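Outer membrane protein SusF (Bacteroides thetaiotaomicron, PDB 4FE9) binds starch at the bacterial cell surface through its carbohydrate-binding modules, ahead of transport of the starch into the periplasm for degradation. Local coordinates at residues K35-V40 with V136-Q141; A46-I51 with V87-L92; K255-P260 with G290-F295; V322-Q327 with D360-F365. One frame throughout, in Å; residues are numbered along the deposited sequence. Where two conformers were deposited one is given.

Contact 1. Residues K35-V40 with V136-Q141; sequences KDASIV and VSITLQ. With EDO (1,2-ethanediol), chain D.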
loop_
_atom_site.group_PDB
_atom_site.type_symbol
_atom_site.label_atom_id
_atom_site.label_comp_id
_atom_site.label_asym_id
_atom_site.label_seq_id
_atom_site.Cartn_x
_atom_site.Cartn_y
_atom_site.Cartn_z
ATOM N N LYS A 35 -26.183 -6.998 -29.342
ATOM C CA LYS A 35 -25.343 -6.996 -30.555
ATOM C C LYS A 35 -24.018 -6.211 -30.406
ATOM O O LYS A 35 -23.071 -6.511 -31.066
ATOM C CB LYS A 35 -26.130 -6.523 -31.766
ATOM C CG LYS A 35 -26.324 -5.007 -31.861
ATOM C CD LYS A 35 -27.503 -4.677 -32.823
ATOM C CE LYS A 35 -27.225 -3.432 -33.676
ATOM N NZ LYS A 35 -26.416 -2.414 -32.927
ATOM N N ASP A 36 -23.920 -5.342 -29.402
ATOM C CA ASP A 36 -22.662 -4.662 -29.156
ATOM C C ASP A 36 -21.871 -5.364 -28.060
ATOM O O ASP A 36 -21.701 -4.827 -26.955
ATOM C CB ASP A 36 -22.904 -3.173 -28.824
ATOM C CG ASP A 36 -23.607 -2.419 -29.972
ATOM O OD1 ASP A 36 -23.068 -2.413 -31.091
ATOM O OD2 ASP A 36 -24.742 -1.902 -29.775
ATOM N N ALA A 37 -21.377 -6.567 -28.363
ATOM C CA ALA A 37 -20.832 -7.459 -27.329
ATOM C C ALA A 37 -19.314 -7.300 -27.142
ATOM O O ALA A 37 -18.774 -7.629 -26.091
ATOM C CB ALA A 37 -21.202 -8.933 -27.628
ATOM N N SER A 38 -18.662 -6.662 -28.121
ATOM C CA SER A 38 -17.212 -6.579 -28.142
ATOM C C SER A 38 -16.785 -5.208 -28.583
ATOM O O SER A 38 -16.457 -5.011 -29.751
ATOM C CB SER A 38 -16.625 -7.616 -29.119
ATOM O OG SER A 38 -16.968 -8.922 -28.738
ATOM N N ILE A 39 -16.795 -4.250 -27.657
ATOM C CA ILE A 39 -16.688 -2.848 -28.015
ATOM C C ILE A 39 -15.202 -2.375 -27.971
ATOM O O ILE A 39 -14.467 -2.719 -27.061
ATOM C CB ILE A 39 -17.491 -2.007 -27.032
ATOM C CG1 ILE A 39 -18.961 -2.296 -27.184
ATOM C CG2 ILE A 39 -17.197 -0.492 -27.222
ATOM C CD1 ILE A 39 -19.760 -1.926 -25.937
ATOM N N VAL A 40 -14.758 -1.714 -29.036
ATOM C CA VAL A 40 -13.406 -1.123 -29.083
ATOM C C VAL A 40 -13.541 0.379 -29.163
ATOM O O VAL A 40 -14.022 0.903 -30.147
ATOM C CB VAL A 40 -12.608 -1.640 -30.356
ATOM C CG1 VAL A 40 -11.287 -0.879 -30.513
ATOM C CG2 VAL A 40 -12.336 -3.133 -30.242
ATOM N N VAL A 136 -25.185 -12.176 -18.275
ATOM C CA VAL A 136 -24.537 -12.245 -19.578
ATOM C C VAL A 136 -23.255 -11.380 -19.568
ATOM O O VAL A 136 -23.024 -10.630 -18.603
ATOM C CB VAL A 136 -25.479 -11.768 -20.712
ATOM C CG1 VAL A 136 -26.782 -12.636 -20.737
ATOM C CG2 VAL A 136 -25.830 -10.309 -20.551
ATOM N N SER A 137 -22.415 -11.538 -20.609
ATOM C CA SER A 137 -21.019 -10.987 -20.644
ATOM C C SER A 137 -20.901 -10.177 -21.884
ATOM O O SER A 137 -21.338 -10.616 -22.946
ATOM C CB SER A 137 -19.967 -12.102 -20.780
ATOM O OG SER A 137 -19.879 -12.859 -19.619
ATOM N N ILE A 138 -20.240 -9.020 -21.770
ATOM C CA ILE A 138 -19.664 -8.362 -22.911
ATOM C C ILE A 138 -18.248 -7.893 -22.528
ATOM O O ILE A 138 -17.796 -8.087 -21.371
ATOM C CB ILE A 138 -20.511 -7.135 -23.350
ATOM C CG1 ILE A 138 -20.482 -6.072 -22.261
ATOM C CG2 ILE A 138 -22.002 -7.552 -23.651
ATOM C CD1 ILE A 138 -20.918 -4.739 -22.753
ATOM N N THR A 139 -17.520 -7.386 -23.510
ATOM C CA THR A 139 -16.231 -6.767 -23.243
ATOM C C THR A 139 -16.108 -5.422 -23.914
ATOM O O THR A 139 -16.887 -5.095 -24.823
ATOM C CB THR A 139 -15.112 -7.627 -23.737
ATOM O OG1 THR A 139 -15.113 -7.625 -25.178
ATOM C CG2 THR A 139 -15.257 -9.063 -23.183
ATOM N N LEU A 140 -15.244 -4.580 -23.343
ATOM C CA LEU A 140 -15.033 -3.244 -23.842
ATOM C C LEU A 140 -13.544 -2.916 -23.671
ATOM O O LEU A 140 -12.938 -3.236 -22.636
ATOM C CB LEU A 140 -15.890 -2.220 -23.062
ATOM C CG LEU A 140 -15.758 -0.732 -23.431
ATOM C CD1 LEU A 140 -17.096 0.034 -23.338
ATOM C CD2 LEU A 140 -14.698 -0.035 -22.572
ATOM N N GLN A 141 -12.966 -2.309 -24.683
ATOM C CA GLN A 141 -11.573 -1.903 -24.615
ATOM C C GLN A 141 -11.490 -0.400 -24.649
ATOM O O GLN A 141 -11.809 0.227 -25.670
ATOM C CB GLN A 141 -10.798 -2.479 -25.806
ATOM C CG GLN A 141 -9.294 -2.068 -25.818
ATOM C CD GLN A 141 -8.624 -2.406 -27.136
ATOM O OE1 GLN A 141 -9.148 -3.171 -27.917
ATOM N NE2 GLN A 141 -7.511 -1.785 -27.404
HETATM C C1 EDO D . -6.827 -1.767 -31.029
HETATM O O1 EDO D . -5.729 -1.458 -30.148
HETATM C C2 EDO D . -7.697 -0.529 -31.190
HETATM O O2 EDO D . -6.866 0.650 -31.334
HETATM O O HOH W 1 -13.789 -5.356 -26.446
#
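In the N-terminal, E-set-like domain of SusF, the short strand 38-40 lies parallel to the end of strand 128-141 at the margin of a mixed beta-sheet, the axes 8° apart. Three backbone bonds make the ladder: Thr-139 N gives to Ala-37 O at 2.9 Å, Ile-39 N to Thr-139 O, and Gln-141 N to Ile-39 O at 2.8 Å. Ile-39 O also takes a bond from a water that sits 2.9 Å from Thr-139 OG1, so the oxygen is gripped by two donors. Ile-39 and Leu-140, paired across the ladder, both point to the buried face and cross at a slant, Ile-39 CG2 3.9 Å from Leu-140 CD1; helix 92-102 packs against both through Leu-95. Ile-39 CG2 stands opposite the backbone N (CG1 at chi1 -67°), which turns that methyl to the leucine. On the other face, with Ser-38 and Thr-139, the extended Gln-141 runs alongside Val-40, its OE1 3.9 Å from Val-40 CG2. The amide nitrogen is hydrogen-bonded to Ser-108 OG and only weakly to a 1,2-ethanediol. Replacing Gln-141 by an alanine would probably cost Ser-108 its amide partner and strip Val-40 of the chain lying along its flank. Val-40 itself meets the diol through CG1, 3.7 Å from C2.

Contact 2. Residues A46-I51 with V87-L92; sequences ADSVEI and VFKVAL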
loop_
_atom_site.group_PDB
_atom_site.type_symbol
_atom_site.label_atom_id
_atom_site.label_comp_id
_atom_site.label_asym_id
_atom_site.label_seq_id
_atom_site.Cartn_x
_atom_site.Cartn_y
_atom_site.Cartn_z
ATOM N N ALA A 46 -21.106 4.759 -32.431
ATOM C CA ALA A 46 -22.438 5.094 -31.935
ATOM C C ALA A 46 -22.335 5.721 -30.538
ATOM O O ALA A 46 -21.389 5.458 -29.814
ATOM C CB ALA A 46 -23.324 3.837 -31.913
ATOM N N ASP A 47 -23.280 6.575 -30.155
ATOM C CA ASP A 47 -23.226 7.092 -28.779
ATOM C C ASP A 47 -24.051 6.296 -27.759
ATOM O O ASP A 47 -23.856 6.431 -26.563
ATOM C CB ASP A 47 -23.522 8.580 -28.695
ATOM C CG ASP A 47 -24.850 8.929 -29.246
ATOM O OD1 ASP A 47 -24.958 10.009 -29.910
ATOM O OD2 ASP A 47 -25.779 8.092 -29.123
ATOM N N SER A 48 -24.885 5.392 -28.242
ATOM C CA SER A 48 -25.493 4.399 -27.364
ATOM C C SER A 48 -25.291 2.985 -27.928
ATOM O O SER A 48 -25.136 2.810 -29.140
ATOM C CB SER A 48 -26.964 4.695 -27.234
ATOM O OG SER A 48 -27.604 4.382 -28.452
ATOM N N VAL A 49 -25.208 1.992 -27.042
ATOM C CA VAL A 49 -24.993 0.605 -27.461
ATOM C C VAL A 49 -26.023 -0.305 -26.815
ATOM O O VAL A 49 -26.470 -0.046 -25.705
ATOM C CB VAL A 49 -23.581 0.115 -27.057
ATOM C CG1 VAL A 49 -22.506 0.782 -27.966
ATOM C CG2 VAL A 49 -23.306 0.449 -25.603
ATOM N N GLU A 50 -26.343 -1.402 -27.496
ATOM C CA GLU A 50 -27.220 -2.422 -26.966
ATOM C C GLU A 50 -26.401 -3.471 -26.331
ATOM O O GLU A 50 -25.706 -4.241 -27.033
ATOM C CB GLU A 50 -28.002 -3.064 -28.106
ATOM C CG GLU A 50 -28.313 -2.114 -29.233
ATOM C CD GLU A 50 -29.424 -2.639 -30.178
ATOM O OE1 GLU A 50 -29.454 -3.858 -30.473
ATOM O OE2 GLU A 50 -30.220 -1.823 -30.673
ATOM N N ILE A 51 -26.584 -3.664 -25.030
ATOM C CA ILE A 51 -25.690 -4.556 -24.319
ATOM C C ILE A 51 -26.315 -5.897 -23.911
ATOM O O ILE A 51 -25.598 -6.853 -23.583
ATOM C CB ILE A 51 -25.003 -3.863 -23.134
ATOM C CG1 ILE A 51 -26.031 -3.424 -22.101
ATOM C CG2 ILE A 51 -24.208 -2.663 -23.622
ATOM C CD1 ILE A 51 -25.390 -2.924 -20.793
ATOM N N VAL A 87 -34.701 -4.723 -25.572
ATOM C CA VAL A 87 -33.255 -4.544 -25.659
ATOM C C VAL A 87 -32.785 -3.435 -24.723
ATOM O O VAL A 87 -33.454 -2.431 -24.579
ATOM C CB VAL A 87 -32.813 -4.222 -27.127
ATOM C CG1 VAL A 87 -31.317 -4.075 -27.205
ATOM C CG2 VAL A 87 -33.288 -5.306 -28.057
ATOM N N PHE A 88 -31.727 -3.716 -23.970
ATOM C CA PHE A 88 -31.173 -2.787 -22.980
ATOM C C PHE A 88 -30.054 -1.951 -23.571
ATOM O O PHE A 88 -29.108 -2.485 -24.196
ATOM C CB PHE A 88 -30.679 -3.559 -21.747
ATOM C CG PHE A 88 -31.764 -4.315 -21.051
ATOM C CD1 PHE A 88 -32.506 -3.698 -20.032
ATOM C CD2 PHE A 88 -32.233 -5.511 -21.574
ATOM C CE1 PHE A 88 -33.627 -4.327 -19.484
ATOM C CE2 PHE A 88 -33.348 -6.153 -21.022
ATOM C CZ PHE A 88 -34.048 -5.551 -19.983
ATOM N N LYS A 89 -30.220 -0.636 -23.489
ATOM C CA LYS A 89 -29.277 0.329 -24.096
ATOM C C LYS A 89 -28.611 1.175 -23.014
ATOM O O LYS A 89 -29.270 1.582 -22.029
ATOM C CB LYS A 89 -30.026 1.254 -25.041
ATOM C CG LYS A 89 -30.557 0.603 -26.292
ATOM C CD LYS A 89 -30.816 1.668 -27.339
ATOM C CE LYS A 89 -31.884 1.226 -28.308
ATOM N NZ LYS A 89 -31.761 1.909 -29.631
ATOM N N VAL A 90 -27.334 1.516 -23.228
ATOM C CA VAL A 90 -26.647 2.462 -22.385
ATOM C C VAL A 90 -25.902 3.455 -23.272
ATOM O O VAL A 90 -25.615 3.161 -24.439
ATOM C CB VAL A 90 -25.633 1.769 -21.421
ATOM C CG1 VAL A 90 -26.379 0.888 -20.393
ATOM C CG2 VAL A 90 -24.607 0.929 -22.213
ATOM N N ALA A 91 -25.571 4.620 -22.714
ATOM C CA ALA A 91 -24.715 5.575 -23.416
ATOM C C ALA A 91 -23.279 5.036 -23.410
ATOM O O ALA A 91 -22.775 4.628 -22.377
ATOM C CB ALA A 91 -24.768 7.024 -22.706
ATOM N N LEU A 92 -22.679 4.945 -24.589
ATOM C CA LEU A 92 -21.332 4.389 -24.704
ATOM C C LEU A 92 -20.343 5.101 -23.768
ATOM O O LEU A 92 -19.520 4.463 -23.100
ATOM C CB LEU A 92 -20.842 4.470 -26.158
ATOM C CG LEU A 92 -19.481 3.796 -26.402
ATOM C CD1 LEU A 92 -19.466 2.396 -25.848
ATOM C CD2 LEU A 92 -19.131 3.773 -27.868
#
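Strand 48-51 runs antiparallel to strand 87-91, their axes 4.6 Å apart at closest and strongly twisted, at 144°. This pairing within the N-terminal domain's mixed beta-sheet centres on Val-49 and Val-90, a hydrogen-bonded pair in which Val-49 N reaches Val-90 O at 2.9 Å and Val-90 N returns to Val-49 O. Ile-51 N continues the ladder to Phe-88 O. At the other end Leu-92 N, in the first turn of helix 92-102, meets Asp-47 O at 2.7 Å from above the carbonyl plane.

On the buried face Val-49 CG2 lies 3.7 Å from Val-90 CG2, and Val-90 CG2 is also 3.9 Å from Ile-51 CG2, the isoleucine crossing Val-90 at about a right angle. Leu-95 of the helix covers all three. Ile-51 CG1 sits between the backbone N and carbonyl carbon (chi1 63°), which carries CD1 over Val-90. The opposite face is more polar: Glu-50 and Lys-89 run alongside each other in the same direction, with OE2 and NZ too far apart for a salt bridge. Val-87 CG1 presses obliquely on the aliphatic part of the glutamate, 3.6 Å from Glu-50 CB.

Contact 3. Residues K255-P260 with G290-F295; sequences KDNSAP and GTKGTF
The ring of Phe-295 meets Pro-260 at its edge: Pro-260 O lies in the ring plane, 3.4 Å from Phe-295 CZ, where the outward C-H bonds present their slightly positive side to the carbonyl. The proline ring crosses the phenyl obliquely, Pro-260 CG standing 4.1 Å from Phe-295 CE2. Leu-263, Leu-285 and Pro-287 also touch the phenyl. Pro-260 O has a further partner, a water that donates to it and accepts from Gly-293 N at 2.7 Å, tying the two backbones together without a direct bond.

Residues 257-260 link the first starch-binding module to the second, and the type II beta turn of Thr-291 to Thr-294, leading into strand 294-301, is one of the places where the second module meets that linker. The turn places Gly-293, with its positive phi of 68°, against Ala-259: Ala-259 CB is 3.6 Å from Gly-293 CA, so close that a side chain on the glycine would collide with it. Lys-292 starts out extended, CG on the far side from the backbone N (chi1 -176°), and its CG rests 3.6 Å from the same alanine methyl. Beyond CG the chain folds at chi3 and chi4, bringing NZ to Asn-257 O at 2.9 Å in a bond nearly in line with the carbonyl. The Asn-257 side chain crosses the lysine at about a right angle, ND2 near CE, while ND2 bonds to Glu-183 of the first module. Just before it, Asp-256 OD1 receives both Ser-258 N, in an Asx turn, and Ser-258 OG at 2.7 Å, the hydroxyl on the syn lone pair.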
loop_
_atom_site.group_PDB
_atom_site.type_symbol
_atom_site.label_atom_id
_atom_site.label_comp_id
_atom_site.label_asym_id
_atom_site.label_seq_id
_atom_site.Cartn_x
_atom_site.Cartn_y
_atom_site.Cartn_z
ATOM N N LYS A 255 -0.362 11.807 -1.595
ATOM C CA LYS A 255 -0.442 11.215 -0.277
ATOM C C LYS A 255 0.437 11.962 0.726
ATOM O O LYS A 255 1.393 12.612 0.344
ATOM C CB LYS A 255 -0.053 9.733 -0.337
ATOM C CG LYS A 255 -1.165 8.877 -1.019
ATOM C CD LYS A 255 -0.678 7.504 -1.526
ATOM C CE LYS A 255 0.194 6.817 -0.524
ATOM N NZ LYS A 255 -0.050 5.330 -0.550
ATOM N N ASP A 256 -0.027 12.004 1.976
ATOM C CA ASP A 256 0.755 12.527 3.107
ATOM C C ASP A 256 2.075 11.738 3.210
ATOM O O ASP A 256 2.082 10.502 3.128
ATOM C CB ASP A 256 -0.113 12.383 4.376
ATOM C CG ASP A 256 0.592 12.827 5.653
ATOM O OD1 ASP A 256 1.760 13.283 5.606
ATOM O OD2 ASP A 256 -0.018 12.637 6.729
ATOM N N ASN A 257 3.199 12.452 3.198
ATOM C CA ASN A 257 4.495 11.780 3.174
ATOM C C ASN A 257 5.320 12.085 4.421
ATOM O O ASN A 257 6.554 11.969 4.406
ATOM C CB ASN A 257 5.269 12.152 1.902
ATOM C CG ASN A 257 6.323 11.108 1.528
ATOM O OD1 ASN A 257 6.122 9.903 1.739
ATOM N ND2 ASN A 257 7.482 11.572 1.025
ATOM N N SER A 258 4.650 12.559 5.476
ATOM C CA SER A 258 5.331 12.790 6.738
ATOM C C SER A 258 5.346 11.479 7.494
ATOM O O SER A 258 4.644 10.546 7.123
ATOM C CB SER A 258 4.606 13.861 7.569
ATOM O OG SER A 258 3.290 13.448 7.840
ATOM N N ALA A 259 6.223 11.378 8.487
ATOM C CA ALA A 259 6.416 10.124 9.216
ATOM C C ALA A 259 6.873 10.456 10.631
ATOM O O ALA A 259 7.644 11.367 10.816
ATOM C CB ALA A 259 7.463 9.273 8.517
ATOM N N PRO A 260 6.457 9.657 11.617
ATOM C CA PRO A 260 7.057 9.793 12.963
ATOM C C PRO A 260 8.596 9.570 12.943
ATOM O O PRO A 260 9.082 8.730 12.205
ATOM C CB PRO A 260 6.349 8.677 13.766
ATOM C CG PRO A 260 6.078 7.611 12.742
ATOM C CD PRO A 260 5.783 8.352 11.434
ATOM N N GLY A 290 18.268 5.702 7.925
ATOM C CA GLY A 290 17.992 6.423 6.688
ATOM C C GLY A 290 16.670 6.028 6.081
ATOM O O GLY A 290 16.495 6.123 4.873
ATOM N N THR A 291 15.799 5.398 6.876
ATOM C CA THR A 291 14.608 4.796 6.301
ATOM C C THR A 291 13.361 5.327 6.969
ATOM O O THR A 291 13.005 4.916 8.078
ATOM C CB THR A 291 14.638 3.231 6.332
ATOM O OG1 THR A 291 15.862 2.747 5.732
ATOM C CG2 THR A 291 13.452 2.667 5.580
ATOM N N LYS A 292 12.715 6.254 6.270
ATOM C CA LYS A 292 11.589 7.061 6.766
ATOM C C LYS A 292 10.514 6.251 7.535
ATOM O O LYS A 292 9.834 5.409 6.973
ATOM C CB LYS A 292 10.942 7.771 5.553
ATOM C CG LYS A 292 9.820 8.734 5.872
ATOM C CD LYS A 292 9.133 9.235 4.569
ATOM C CE LYS A 292 9.832 10.464 4.006
ATOM N NZ LYS A 292 9.376 11.691 4.703
ATOM N N GLY A 293 10.270 6.631 8.775
ATOM C CA GLY A 293 9.077 6.162 9.482
ATOM C C GLY A 293 9.111 4.654 9.791
ATOM O O GLY A 293 8.081 4.052 10.056
ATOM N N THR A 294 10.299 4.058 9.760
ATOM C CA THR A 294 10.422 2.637 9.994
ATOM C C THR A 294 11.301 2.302 11.185
ATOM O O THR A 294 12.352 2.946 11.408
ATOM C CB THR A 294 10.909 1.905 8.755
ATOM O OG1 THR A 294 12.280 2.234 8.506
ATOM C CG2 THR A 294 10.081 2.304 7.564
ATOM N N PHE A 295 10.883 1.282 11.949
ATOM C CA PHE A 295 11.406 1.030 13.303
ATOM C C PHE A 295 11.393 -0.458 13.560
ATOM O O PHE A 295 10.688 -1.203 12.870
ATOM C CB PHE A 295 10.540 1.721 14.375
ATOM C CG PHE A 295 10.426 3.175 14.201
ATOM C CD1 PHE A 295 11.314 4.029 14.823
ATOM C CD2 PHE A 295 9.383 3.716 13.478
ATOM C CE1 PHE A 295 11.226 5.403 14.630
ATOM C CE2 PHE A 295 9.263 5.092 13.307
ATOM C CZ PHE A 295 10.197 5.933 13.865
HETATM O O HOH W 2 10.877 8.799 10.296
#

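Contact 4. Residues V322-Q327 with D360-F365; sequences VDAISQ and DKVIEF
Ser-326 N donates to Glu-364 OE1 on the syn lone pair of the carboxylate, at 3.0 Å and an N-H...O angle of 143°. In the second carbohydrate-binding module this fastens the loop leading into helix 327-333 to the sheet's outermost strand, 360-366, with Ser-326 as the helix N-cap. The glutamate bends at chi2 (-71°), which brings its carboxylate back over the loop. An alanine here would probably leave Ser-326 N without its carboxylate acceptor and the loop before the helix less firmly held to the strand. The serine hydroxyl is instead hydrogen-bonded to Glu-328 OE1.

Further back, Ile-363 N makes a weak bond of 3.4 Å to Ala-324 O, and a water joins Ala-324 N to Lys-361 O. Ala-324, at the centre of an inverse gamma turn, sets its CB 3.8 Å from Val-362 CG2. Ile-325 lies over the backbone of Ile-363 and also packs on Leu-342 and Leu-335. Val-322 crosses both Lys-361 and Ile-363 at about right angles: its CG1 lies 4.0 Å from Lys-361 CB, and its CG2 is 4.1 Å from Ile-363 CD1.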
loop_
_atom_site.group_PDB
_atom_site.type_symbol
_atom_site.label_atom_id
_atom_site.label_comp_id
_atom_site.label_asym_id
_atom_site.label_seq_id
_atom_site.Cartn_x
_atom_site.Cartn_y
_atom_site.Cartn_z
ATOM N N VAL A 322 -3.708 -3.240 12.435
ATOM C CA VAL A 322 -3.888 -2.511 11.192
ATOM C C VAL A 322 -4.046 -3.503 10.040
ATOM O O VAL A 322 -3.781 -4.681 10.199
ATOM C CB VAL A 322 -2.670 -1.573 10.882
ATOM C CG1 VAL A 322 -2.394 -0.645 12.042
ATOM C CG2 VAL A 322 -1.442 -2.389 10.551
ATOM N N ASP A 323 -4.334 -2.999 8.847
ATOM C CA ASP A 323 -4.642 -3.885 7.728
ATOM C C ASP A 323 -3.431 -4.541 7.048
ATOM O O ASP A 323 -3.499 -5.697 6.665
ATOM C CB ASP A 323 -5.524 -3.182 6.709
ATOM C CG ASP A 323 -6.977 -3.622 6.804
ATOM O OD1 ASP A 323 -7.709 -3.073 7.676
ATOM O OD2 ASP A 323 -7.361 -4.588 6.072
ATOM N N ALA A 324 -2.315 -3.823 6.927
ATOM C CA ALA A 324 -1.147 -4.401 6.235
ATOM C C ALA A 324 -0.275 -5.215 7.203
ATOM O O ALA A 324 0.803 -4.745 7.667
ATOM C CB ALA A 324 -0.326 -3.308 5.509
ATOM N N ILE A 325 -0.814 -6.350 7.643
ATOM C CA ILE A 325 -0.030 -7.353 8.357
ATOM C C ILE A 325 0.003 -8.651 7.543
ATOM O O ILE A 325 -1.034 -9.185 7.198
ATOM C CB ILE A 325 -0.617 -7.618 9.779
ATOM C CG1 ILE A 325 -0.728 -6.300 10.565
ATOM C CG2 ILE A 325 0.240 -8.646 10.545
ATOM C CD1 ILE A 325 -1.278 -6.442 11.980
ATOM N N SER A 326 1.167 -8.961 7.012
ATOM C CA SER A 326 1.486 -10.285 6.498
ATOM C C SER A 326 0.562 -11.395 7.039
ATOM O O SER A 326 0.352 -11.505 8.259
ATOM C CB SER A 326 2.913 -10.622 6.883
ATOM O OG SER A 326 3.587 -11.173 5.806
ATOM N N GLN A 327 0.179 -12.324 6.157
ATOM C CA GLN A 327 -0.331 -13.626 6.612
ATOM C C GLN A 327 0.755 -14.408 7.367
ATOM O O GLN A 327 0.474 -15.021 8.403
ATOM C CB GLN A 327 -0.892 -14.465 5.437
ATOM C CG GLN A 327 -1.681 -15.756 5.876
ATOM C CD GLN A 327 -2.805 -15.455 6.896
ATOM O OE1 GLN A 327 -3.670 -14.616 6.661
ATOM N NE2 GLN A 327 -2.745 -16.108 8.047
ATOM N N ASP A 360 -0.558 5.342 6.005
ATOM C CA ASP A 360 -0.246 3.905 5.799
ATOM C C ASP A 360 0.599 3.330 6.946
ATOM O O ASP A 360 1.732 3.764 7.170
ATOM C CB ASP A 360 0.518 3.691 4.473
ATOM C CG ASP A 360 -0.165 4.362 3.270
ATOM O OD1 ASP A 360 -1.346 4.805 3.404
ATOM O OD2 ASP A 360 0.474 4.418 2.185
ATOM N N LYS A 361 0.114 2.252 7.544
ATOM C CA LYS A 361 0.865 1.547 8.564
ATOM C C LYS A 361 1.129 0.083 8.159
ATOM O O LYS A 361 0.280 -0.564 7.521
ATOM C CB LYS A 361 0.117 1.610 9.898
ATOM C CG LYS A 361 -0.139 3.022 10.389
ATOM C CD LYS A 361 -1.431 3.126 11.114
ATOM C CE LYS A 361 -1.760 4.574 11.446
ATOM N NZ LYS A 361 -3.232 4.758 11.492
ATOM N N VAL A 362 2.329 -0.405 8.465
ATOM C CA VAL A 362 2.658 -1.833 8.326
ATOM C C VAL A 362 3.260 -2.335 9.652
ATOM O O VAL A 362 4.026 -1.616 10.295
ATOM C CB VAL A 362 3.671 -2.058 7.165
ATOM C CG1 VAL A 362 4.109 -3.488 7.096
ATOM C CG2 VAL A 362 3.058 -1.620 5.852
ATOM N N ILE A 363 2.764 -3.467 10.147
ATOM C CA ILE A 363 3.377 -4.133 11.307
ATOM C C ILE A 363 3.722 -5.552 10.917
ATOM O O ILE A 363 2.921 -6.201 10.250
ATOM C CB ILE A 363 2.419 -4.143 12.485
ATOM C CG1 ILE A 363 2.110 -2.723 12.914
ATOM C CG2 ILE A 363 2.971 -4.982 13.650
ATOM C CD1 ILE A 363 0.912 -2.593 13.869
ATOM N N GLU A 364 4.999 -5.931 11.079
ATOM C CA GLU A 364 5.436 -7.330 10.871
ATOM C C GLU A 364 6.040 -7.924 12.143
ATOM O O GLU A 364 6.675 -7.204 12.926
ATOM C CB GLU A 364 6.436 -7.430 9.721
ATOM C CG GLU A 364 5.904 -6.906 8.385
ATOM C CD GLU A 364 4.813 -7.823 7.770
ATOM O OE1 GLU A 364 3.595 -7.525 7.919
ATOM O OE2 GLU A 364 5.184 -8.845 7.161
ATOM N N PHE A 365 5.685 -9.182 12.436
ATOM C CA PHE A 365 6.426 -10.006 13.395
ATOM C C PHE A 365 7.245 -11.035 12.688
ATOM O O PHE A 365 6.749 -11.721 11.794
ATOM C CB PHE A 365 5.484 -10.702 14.338
ATOM C CG PHE A 365 4.971 -9.830 15.409
ATOM C CD1 PHE A 365 4.373 -8.614 15.102
ATOM C CD2 PHE A 365 5.045 -10.229 16.739
ATOM C CE1 PHE A 365 3.887 -7.792 16.101
ATOM C CE2 PHE A 365 4.558 -9.424 17.750
ATOM C CZ PHE A 365 3.981 -8.188 17.438
HETATM O O HOH W 3 -2.837 -0.893 7.196
#

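In the fold
Contacts 1 and 2 belong to one sheet of the N-terminal domain, centres 11 Å apart, with contact 2 nested inside the chain loop that contact 1 closes. They join where Asp-36 OD2 lies 2.8 Å from Glu-50 N, a probable hydrogen bond. Contacts 3 and 4 follow along the chain, 15 Å apart between centres, and both reach the sheet of the second starch-binding module; a salt bridge from Lys-255 NZ to Asp-360 OD2, 2.9 Å, ties them directly. The two pairs stand well apart, contacts 1 and 4 about 40 Å between centres. None lines a sugar site, although the Lys-361 side chain of contact 4 lies about 11 Å from a bound glucose.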